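Local coordinates for protein AA9 family lytic polysaccharide monooxygenase cel61B (Hypocrea jecorina, PDB 2VTC) that oxidatively cleaves glycosidic bonds in crystalline and amorphous polysaccharides such as cellulose, using an active-site copper ion, a reducing agent and oxygen or hydrogen peroxide, at residues Q24-N29 / S95-Q100; V135-A140 / W161-P166; S88-A93 / N200-G205. One frame throughout, in Å; residues are numbered along the deposited sequence.

Interaction 1 of 3, residues Q24-N29 / S95-Q100; sequences QNFTIN and SNIVFQ. With NAG (2-acetamido-2-deoxy-beta-D-glucopyranose), chain C.
Strand 24-28 runs antiparallel to strand 96-100, a pair in one of the two sheets of the AA9 beta-sandwich. At its centre Thr27 and Val98 form a hydrogen-bonded pair, with Thr27 N reaching Val98 O at 3.1 Å and Val98 N returning to Thr27 O.

Asn25 leads from this ladder to the glycan. Its CB lies 3.8 Å from C1 of an N-acetylglucosamine. With chi1 at 52°, CG is tucked between its own backbone N and carbonyl carbon. OD1 then lies alongside Gln100, 3.3 Å from its CB, while ND2 is bonded covalently to the sugar C1 at 1.5 Å. Gln100 CG touches the sugar at C5, 3.6 Å away. From the residue before, Gln24 NE2 lies 2.7 Å from the sugar O6, and Gln24 OE1 is held by Gln22.

The opposite face carries Phe26, Ile28, Ile97 and Phe99. Ile97 CG2 lies over one face of the Phe99 ring, toward its rim, and also touches Phe26 CD1; Val199 and Ile201 of strand 193-204 cover these groups from the second sheet.

Beyond the strand end, Asn29 ND2 bonds to Ser95 OG in the amide plane, and that hydroxyl has Ala92 O as a second partner. Back on the Val98 face, one water joins Thr27 OG1, at 2.6 Å, to Asn96 O.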
loop_
_atom_site.group_PDB
_atom_site.type_symbol
_atom_site.label_atom_id
_atom_site.label_comp_id
_atom_site.label_asym_id
_atom_site.label_seq_id
_atom_site.Cartn_x
_atom_site.Cartn_y
_atom_site.Cartn_z
ATOM N N GLN A 24 -6.857 -5.174 7.038
ATOM C CA GLN A 24 -6.986 -6.171 8.112
ATOM C C GLN A 24 -6.926 -7.602 7.618
ATOM O O GLN A 24 -6.627 -8.539 8.389
ATOM C CB GLN A 24 -8.274 -5.935 8.914
ATOM C CG GLN A 24 -8.262 -4.666 9.703
ATOM C CD GLN A 24 -9.176 -4.711 10.932
ATOM O OE1 GLN A 24 -8.855 -4.131 11.971
ATOM N NE2 GLN A 24 -10.309 -5.384 10.809
ATOM N N ASN A 25 -7.238 -7.766 6.338
ATOM C CA ASN A 25 -7.213 -9.035 5.657
ATOM C C ASN A 25 -7.320 -8.778 4.164
ATOM O O ASN A 25 -7.468 -7.621 3.725
ATOM C CB ASN A 25 -8.298 -10.005 6.174
ATOM C CG ASN A 25 -9.713 -9.396 6.185
ATOM O OD1 ASN A 25 -10.289 -9.134 5.126
ATOM N ND2 ASN A 25 -10.283 -9.235 7.396
ATOM N N PHE A 26 -7.172 -9.834 3.386
ATOM C CA PHE A 26 -7.184 -9.722 1.939
ATOM C C PHE A 26 -7.473 -11.089 1.350
ATOM O O PHE A 26 -7.266 -12.125 2.023
ATOM C CB PHE A 26 -5.850 -9.117 1.415
ATOM C CG PHE A 26 -4.609 -9.918 1.790
ATOM C CD1 PHE A 26 -4.021 -10.774 0.861
ATOM C CD2 PHE A 26 -4.031 -9.792 3.063
ATOM C CE1 PHE A 26 -2.866 -11.525 1.204
ATOM C CE2 PHE A 26 -2.877 -10.534 3.414
ATOM C CZ PHE A 26 -2.300 -11.391 2.474
ATOM N N THR A 27 -7.964 -11.092 0.114
ATOM C CA THR A 27 -8.238 -12.320 -0.613
ATOM C C THR A 27 -7.336 -12.455 -1.825
ATOM O O THR A 27 -6.939 -11.460 -2.442
ATOM C CB THR A 27 -9.725 -12.461 -1.069
ATOM O OG1 THR A 27 -10.060 -11.420 -2.008
ATOM C CG2 THR A 27 -10.654 -12.446 0.122
ATOM N N ILE A 28 -6.987 -13.697 -2.137
ATOM C CA ILE A 28 -6.272 -14.020 -3.359
ATOM C C ILE A 28 -7.117 -15.043 -4.114
ATOM O O ILE A 28 -7.411 -16.111 -3.580
ATOM C CB ILE A 28 -4.863 -14.587 -3.056
ATOM C CG1 ILE A 28 -4.009 -13.550 -2.303
ATOM C CG2 ILE A 28 -4.181 -15.006 -4.356
ATOM C CD1 ILE A 28 -2.758 -14.115 -1.625
ATOM N N ASN A 29 -7.515 -14.706 -5.344
ATOM C CA ASN A 29 -8.506 -15.501 -6.087
ATOM C C ASN A 29 -9.655 -15.974 -5.187
ATOM O O ASN A 29 -10.051 -17.145 -5.208
ATOM C CB ASN A 29 -7.841 -16.675 -6.822
ATOM C CG ASN A 29 -6.678 -16.234 -7.678
ATOM O OD1 ASN A 29 -6.797 -15.314 -8.496
ATOM N ND2 ASN A 29 -5.535 -16.881 -7.485
ATOM N N SER A 95 -3.105 -13.438 -10.640
ATOM C CA SER A 95 -4.142 -13.450 -9.612
ATOM C C SER A 95 -4.574 -12.035 -9.212
ATOM O O SER A 95 -3.805 -11.074 -9.338
ATOM C CB SER A 95 -3.674 -14.205 -8.360
ATOM O OG SER A 95 -3.401 -15.566 -8.659
ATOM N N ASN A 96 -5.813 -11.917 -8.736
ATOM C CA ASN A 96 -6.292 -10.674 -8.164
ATOM C C ASN A 96 -6.206 -10.717 -6.649
ATOM O O ASN A 96 -6.652 -11.681 -6.007
ATOM C CB ASN A 96 -7.733 -10.365 -8.606
ATOM C CG ASN A 96 -7.842 -10.052 -10.098
ATOM O OD1 ASN A 96 -8.617 -10.688 -10.823
ATOM N ND2 ASN A 96 -7.077 -9.082 -10.562
ATOM N N ILE A 97 -5.599 -9.677 -6.087
ATOM C CA ILE A 97 -5.626 -9.451 -4.658
ATOM C C ILE A 97 -6.759 -8.474 -4.411
ATOM O O ILE A 97 -6.941 -7.527 -5.185
ATOM C CB ILE A 97 -4.308 -8.785 -4.146
ATOM C CG1 ILE A 97 -3.075 -9.557 -4.634
ATOM C CG2 ILE A 97 -4.351 -8.616 -2.611
ATOM C CD1 ILE A 97 -1.799 -8.718 -4.643
ATOM N N VAL A 98 -7.507 -8.700 -3.338
ATOM C CA VAL A 98 -8.499 -7.729 -2.893
ATOM C C VAL A 98 -8.166 -7.325 -1.478
ATOM O O VAL A 98 -8.306 -8.117 -0.541
ATOM C CB VAL A 98 -9.973 -8.262 -2.998
ATOM C CG1 VAL A 98 -10.944 -7.153 -2.635
ATOM C CG2 VAL A 98 -10.275 -8.793 -4.397
ATOM N N PHE A 99 -7.677 -6.095 -1.333
ATOM C CA PHE A 99 -7.306 -5.575 -0.025
ATOM C C PHE A 99 -8.580 -5.110 0.671
ATOM O O PHE A 99 -9.361 -4.351 0.092
ATOM C CB PHE A 99 -6.313 -4.408 -0.148
ATOM C CG PHE A 99 -4.981 -4.792 -0.736
ATOM C CD1 PHE A 99 -3.974 -5.294 0.089
ATOM C CD2 PHE A 99 -4.719 -4.625 -2.096
ATOM C CE1 PHE A 99 -2.714 -5.640 -0.437
ATOM C CE2 PHE A 99 -3.467 -4.974 -2.647
ATOM C CZ PHE A 99 -2.466 -5.482 -1.796
ATOM N N GLN A 100 -8.778 -5.576 1.898
ATOM C CA GLN A 100 -9.937 -5.189 2.701
ATOM C C GLN A 100 -9.512 -4.239 3.807
ATOM O O GLN A 100 -8.799 -4.610 4.746
ATOM C CB GLN A 100 -10.643 -6.429 3.267
ATOM C CG GLN A 100 -11.715 -6.112 4.315
ATOM C CD GLN A 100 -12.981 -5.503 3.711
ATOM O OE1 GLN A 100 -13.251 -4.299 3.862
ATOM N NE2 GLN A 100 -13.748 -6.326 3.029
HETATM C C1 NAG C . -11.604 -8.635 7.476
HETATM C C2 NAG C . -12.385 -9.275 8.631
HETATM C C3 NAG C . -13.762 -8.607 8.848
HETATM C C4 NAG C . -13.685 -7.069 8.850
HETATM C C5 NAG C . -12.733 -6.572 7.746
HETATM C C6 NAG C . -12.486 -5.067 7.759
HETATM C C7 NAG C . -12.212 -11.592 9.396
HETATM C C8 NAG C . -12.577 -13.021 9.125
HETATM N N2 NAG C . -12.560 -10.707 8.454
HETATM O O3 NAG C . -14.327 -9.074 10.065
HETATM O O4 NAG C . -14.969 -6.494 8.638
HETATM O O5 NAG C . -11.478 -7.254 7.794
HETATM O O6 NAG C . -12.208 -4.579 9.051
HETATM O O7 NAG C . -11.625 -11.280 10.436
HETATM O O HOH W 1 -9.322 -11.937 -4.492
#

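Interaction 2 of 3, residues V135-A140 / W161-P166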
loop_
_atom_site.group_PDB
_atom_site.type_symbol
_atom_site.label_atom_id
_atom_site.label_comp_id
_atom_site.label_asym_id
_atom_site.label_seq_id
_atom_site.Cartn_x
_atom_site.Cartn_y
_atom_site.Cartn_z
ATOM N N VAL A 135 8.230 -1.181 -7.566
ATOM C CA VAL A 135 7.742 -1.012 -8.923
ATOM C C VAL A 135 6.226 -0.810 -8.889
ATOM O O VAL A 135 5.524 -1.620 -8.330
ATOM C CB VAL A 135 8.104 -2.269 -9.762
ATOM C CG1 VAL A 135 7.514 -2.197 -11.146
ATOM C CG2 VAL A 135 9.635 -2.406 -9.847
ATOM N N LYS A 136 5.741 0.288 -9.478
ATOM C CA LYS A 136 4.289 0.561 -9.473
ATOM C C LYS A 136 3.538 -0.421 -10.373
ATOM O O LYS A 136 3.874 -0.551 -11.550
ATOM C CB LYS A 136 4.021 1.989 -9.940
ATOM C CG LYS A 136 2.536 2.402 -9.825
ATOM C CD LYS A 136 2.313 3.802 -10.386
ATOM C CE LYS A 136 2.541 4.902 -9.331
ATOM N NZ LYS A 136 2.541 6.279 -9.942
ATOM N N ILE A 137 2.528 -1.094 -9.823
ATOM C CA ILE A 137 1.717 -2.043 -10.608
ATOM C C ILE A 137 0.230 -1.667 -10.711
ATOM O O ILE A 137 -0.531 -2.316 -11.443
ATOM C CB ILE A 137 1.866 -3.512 -10.093
ATOM C CG1 ILE A 137 1.377 -3.651 -8.638
ATOM C CG2 ILE A 137 3.324 -3.971 -10.274
ATOM C CD1 ILE A 137 0.987 -5.052 -8.231
ATOM N N GLN A 138 -0.171 -0.626 -9.986
ATOM C CA GLN A 138 -1.555 -0.128 -10.017
ATOM C C GLN A 138 -1.597 1.347 -9.611
ATOM O O GLN A 138 -0.901 1.770 -8.692
ATOM C CB GLN A 138 -2.436 -0.985 -9.092
ATOM C CG GLN A 138 -3.923 -0.554 -8.940
ATOM C CD GLN A 138 -4.120 0.566 -7.914
ATOM O OE1 GLN A 138 -3.456 0.613 -6.859
ATOM N NE2 GLN A 138 -5.054 1.477 -8.213
ATOM N N GLU A 139 -2.390 2.134 -10.332
ATOM C CA GLU A 139 -2.665 3.511 -9.909
ATOM C C GLU A 139 -4.052 3.955 -10.382
ATOM O O GLU A 139 -4.506 3.578 -11.476
ATOM C CB GLU A 139 -1.594 4.498 -10.408
ATOM C CG GLU A 139 -1.460 4.598 -11.936
ATOM C CD GLU A 139 -0.453 5.613 -12.415
ATOM O OE1 GLU A 139 0.205 6.283 -11.572
ATOM O OE2 GLU A 139 -0.330 5.768 -13.660
ATOM N N ALA A 140 -4.721 4.735 -9.545
ATOM C CA ALA A 140 -6.047 5.264 -9.902
ATOM C C ALA A 140 -6.196 6.623 -9.247
ATOM O O ALA A 140 -5.866 6.804 -8.066
ATOM C CB ALA A 140 -7.156 4.314 -9.463
ATOM N N TRP A 161 -10.352 -2.995 -2.371
ATOM C CA TRP A 161 -9.675 -2.569 -3.598
ATOM C C TRP A 161 -8.988 -3.750 -4.289
ATOM O O TRP A 161 -8.221 -4.484 -3.654
ATOM C CB TRP A 161 -8.645 -1.453 -3.334
ATOM C CG TRP A 161 -8.352 -0.706 -4.593
ATOM C CD1 TRP A 161 -7.255 -0.834 -5.407
ATOM C CD2 TRP A 161 -9.203 0.265 -5.216
ATOM N NE1 TRP A 161 -7.378 0.005 -6.499
ATOM C CE2 TRP A 161 -8.569 0.685 -6.403
ATOM C CE3 TRP A 161 -10.460 0.810 -4.880
ATOM C CZ2 TRP A 161 -9.138 1.634 -7.263
ATOM C CZ3 TRP A 161 -11.020 1.752 -5.731
ATOM C CH2 TRP A 161 -10.357 2.157 -6.906
ATOM N N THR A 162 -9.260 -3.914 -5.579
ATOM C CA THR A 162 -8.720 -5.029 -6.374
ATOM C C THR A 162 -7.446 -4.604 -7.091
ATOM O O THR A 162 -7.413 -3.563 -7.766
ATOM C CB THR A 162 -9.752 -5.543 -7.415
ATOM O OG1 THR A 162 -10.862 -6.138 -6.731
ATOM C CG2 THR A 162 -9.130 -6.588 -8.358
ATOM N N VAL A 163 -6.401 -5.419 -6.933
ATOM C CA VAL A 163 -5.127 -5.218 -7.613
ATOM C C VAL A 163 -4.709 -6.528 -8.280
ATOM O O VAL A 163 -4.591 -7.544 -7.606
ATOM C CB VAL A 163 -4.006 -4.761 -6.618
ATOM C CG1 VAL A 163 -2.685 -4.592 -7.331
ATOM C CG2 VAL A 163 -4.391 -3.436 -5.964
ATOM N N LYS A 164 -4.483 -6.482 -9.585
ATOM C CA LYS A 164 -3.969 -7.623 -10.349
ATOM C C LYS A 164 -2.445 -7.773 -10.248
ATOM O O LYS A 164 -1.704 -6.808 -10.497
ATOM C CB LYS A 164 -4.368 -7.506 -11.826
ATOM C CG LYS A 164 -4.140 -8.799 -12.623
ATOM C CD LYS A 164 -4.513 -8.635 -14.096
ATOM C CE LYS A 164 -4.327 -9.937 -14.860
ATOM N NZ LYS A 164 -5.170 -11.059 -14.317
ATOM N N ILE A 165 -1.992 -8.976 -9.876
ATOM C CA ILE A 165 -0.566 -9.334 -9.970
ATOM C C ILE A 165 -0.260 -9.549 -11.463
ATOM O O ILE A 165 -0.884 -10.405 -12.083
ATOM C CB ILE A 165 -0.248 -10.615 -9.148
ATOM C CG1 ILE A 165 -0.603 -10.417 -7.676
ATOM C CG2 ILE A 165 1.235 -11.000 -9.289
ATOM C CD1 ILE A 165 -0.497 -11.697 -6.843
ATOM N N PRO A 166 0.672 -8.763 -12.050
ATOM C CA PRO A 166 0.994 -8.878 -13.477
ATOM C C PRO A 166 1.257 -10.332 -13.891
ATOM O O PRO A 166 1.950 -11.078 -13.168
ATOM C CB PRO A 166 2.267 -8.039 -13.616
ATOM C CG PRO A 166 2.102 -6.986 -12.560
ATOM C CD PRO A 166 1.485 -7.715 -11.398
#
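The side-chain amide of Gln138 is anchored beside Trp161 chiefly through its OE1, which hydrogen-bonds to Thr115 OG1; its NE2 adds a weak second tie, to Ile113 O. Across the contact Gln138 NE2 stands 3.2 Å from Trp161 NE1, at the edge of the indole and near its plane. Both nitrogens are donors, so this is a close approach without a bond. The amide plane is turned 61° from that of the ring. The chain reaches this place by bending at chi2, -82°, after CG has left opposite the backbone N.

The remainder is apolar. Ala140 CB meets the six-membered part of the indole at Trp161 CZ2, 4.0 Å away, and Ala150 and Leu154 of helix 150-156 also pack on the tryptophan. Val163 CG1 sits between two neighbours, 3.8 Å from Ile137 CD1 and slightly farther from Gln138 CB. Ile137 is forked: CD1 goes to Val163 and passes near Lys164 O, whereas CG2 rests on Pro166 CG. Thr115 and Phe99 also touch Val163.

On the side facing away from strand 160-164, Lys136 NZ forms a salt bridge with Glu139 OE1 at 2.8 Å, and the carbonyls of Pro242 and Pro244 hold the same ammonium group.

Ile137 and Gln138 both pair with Thr115, a classic beta bulge, which lets two consecutive residues turn their CB atoms toward 161-166. The axes of strands 135-140 and 161-164 come within 7.2 Å, antiparallel in sense at 141°, and the strands belong to different sheets, so this is packing between the two layers of the beta-sandwich.

Interaction 3 of 3, residues S88-A93 / N200-G205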
loop_
_atom_site.group_PDB
_atom_site.type_symbol
_atom_site.label_atom_id
_atom_site.label_comp_id
_atom_site.label_asym_id
_atom_site.label_seq_id
_atom_site.Cartn_x
_atom_site.Cartn_y
_atom_site.Cartn_z
ATOM N N SER A 88 4.503 -15.756 4.854
ATOM C CA SER A 88 4.101 -15.209 3.555
ATOM C C SER A 88 2.846 -15.894 3.005
ATOM O O SER A 88 2.675 -17.108 3.160
ATOM C CB SER A 88 5.253 -15.362 2.555
ATOM O OG SER A 88 4.969 -14.759 1.292
ATOM N N ALA A 89 1.974 -15.111 2.363
ATOM C CA ALA A 89 0.896 -15.654 1.544
ATOM C C ALA A 89 1.501 -16.084 0.208
ATOM O O ALA A 89 2.725 -15.962 -0.004
ATOM C CB ALA A 89 -0.196 -14.602 1.333
ATOM N N THR A 90 0.667 -16.617 -0.681
ATOM C CA THR A 90 1.148 -17.041 -2.001
ATOM C C THR A 90 0.062 -16.939 -3.060
ATOM O O THR A 90 -1.138 -17.069 -2.754
ATOM C CB THR A 90 1.736 -18.497 -1.969
ATOM O OG1 THR A 90 2.384 -18.800 -3.219
ATOM C CG2 THR A 90 0.656 -19.513 -1.684
ATOM N N ALA A 91 0.479 -16.701 -4.305
ATOM C CA ALA A 91 -0.459 -16.393 -5.377
ATOM C C ALA A 91 0.182 -16.655 -6.723
ATOM O O ALA A 91 1.375 -16.396 -6.913
ATOM C CB ALA A 91 -0.904 -14.916 -5.292
ATOM N N ALA A 92 -0.595 -17.191 -7.657
ATOM C CA ALA A 92 -0.130 -17.322 -9.044
ATOM C C ALA A 92 -0.093 -15.955 -9.731
ATOM O O ALA A 92 -0.964 -15.110 -9.489
ATOM C CB ALA A 92 -1.032 -18.291 -9.817
ATOM N N ALA A 93 0.914 -15.726 -10.575
ATOM C CA ALA A 93 0.959 -14.504 -11.369
ATOM C C ALA A 93 -0.345 -14.408 -12.146
ATOM O O ALA A 93 -0.850 -15.426 -12.644
ATOM C CB ALA A 93 2.161 -14.503 -12.303
ATOM N N ASN A 200 3.329 -9.709 2.679
ATOM C CA ASN A 200 4.221 -10.679 2.027
ATOM C C ASN A 200 3.371 -11.577 1.155
ATOM O O ASN A 200 2.477 -12.258 1.658
ATOM C CB ASN A 200 4.926 -11.554 3.084
ATOM C CG ASN A 200 5.873 -10.778 3.980
ATOM O OD1 ASN A 200 6.426 -9.744 3.608
ATOM N ND2 ASN A 200 6.077 -11.310 5.200
ATOM N N ILE A 201 3.615 -11.551 -0.147
ATOM C CA ILE A 201 2.975 -12.495 -1.062
ATOM C C ILE A 201 3.994 -13.080 -2.058
ATOM O O ILE A 201 4.495 -12.388 -2.958
ATOM C CB ILE A 201 1.778 -11.890 -1.855
ATOM C CG1 ILE A 201 0.760 -11.219 -0.931
ATOM C CG2 ILE A 201 1.098 -13.003 -2.681
ATOM C CD1 ILE A 201 -0.264 -10.343 -1.698
ATOM N N ALA A 202 4.307 -14.355 -1.884
ATOM C CA ALA A 202 5.165 -15.014 -2.847
ATOM C C ALA A 202 4.349 -15.275 -4.107
ATOM O O ALA A 202 3.124 -15.472 -4.032
ATOM C CB ALA A 202 5.711 -16.309 -2.264
ATOM N N VAL A 203 5.034 -15.275 -5.254
ATOM C CA VAL A 203 4.409 -15.453 -6.554
ATOM C C VAL A 203 4.902 -16.751 -7.200
ATOM O O VAL A 203 6.097 -17.068 -7.150
ATOM C CB VAL A 203 4.673 -14.215 -7.445
ATOM C CG1 VAL A 203 4.256 -14.446 -8.910
ATOM C CG2 VAL A 203 3.926 -12.993 -6.871
ATOM N N THR A 204 3.951 -17.493 -7.768
ATOM C CA THR A 204 4.192 -18.768 -8.453
ATOM C C THR A 204 3.703 -18.659 -9.895
ATOM O O THR A 204 3.189 -17.615 -10.318
ATOM C CB THR A 204 3.404 -19.903 -7.762
ATOM O OG1 THR A 204 1.995 -19.613 -7.799
ATOM C CG2 THR A 204 3.844 -20.060 -6.304
ATOM N N GLY A 205 3.829 -19.744 -10.656
ATOM C CA GLY A 205 3.161 -19.813 -11.959
ATOM C C GLY A 205 4.065 -19.683 -13.161
ATOM O O GLY A 205 5.231 -20.091 -13.123
HETATM O O HOH W 2 0.859 -20.020 -5.183
#
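Strands 89-92 and 200-204 run parallel, their axes 4.3 Å apart at the closest and inclined at 34°, with Ala89, Thr90, Ala91 and Ala92 paired in order with Ile201, Ala202, Val203 and Thr204. The backbone bonds step along from Ala89 N to Asn200 O, through Ala91 N to Ala202 O, to Ala93 N on Thr204 O.

Ala89 O is gripped twice. Ala202 N approaches from above the carbonyl plane at 2.9 Å, and Ser88 OG, placed opposite its own backbone N at chi1 -176°, bonds to a lone pair in that plane.

On the apolar face Ala91 CB fits against Ile201 CG2 at 3.8 Å and Ala89 CB packs on Ile201 CG1; just past the strand end, Ala93 CB meets Val203 CG1. On the other face Thr90 and Thr204 cross nearly at right angles, Thr204 CG2 lying 3.6 Å from Thr90 OG1. One water joins the two hydroxyls, 2.8 Å from Thr90 OG1.

Asn200 OD1 bonds to Trp56 NE1, and its ND2 to Ile87 O, just before 88-93. Ile165, from the loop after strand 160-164, packs on Ala91 and Val203. Strand 172-182 flanks 200-204 on its other edge, bonding through Tyr174 and Gly172, while Phe26 and Ile28 of strand 22-28 pack over Ala89, Ala91 and Ile201 from the opposing sheet.

From the N terminus, strand 22-28 waits for 96-102, and interaction 1 closes that long loop. Just before it closes, the chain lays down 88-93, whose partner 200-205 comes far later, so interactions 1 and 3 cross. Interaction 2 follows interaction 1 in series and closes wholly inside the loop of interaction 3. Strand 160-164 lies beside 96-102, linking interactions 1 and 2 by probable backbone bonds from Val163 N to Ile97 O and Ile165 N to Ser95 O. Interaction 1 lies within the four-stranded sheet and interaction 3 within the mixed sheet; of the three, interaction 2 is the one whose two strands come from different layers.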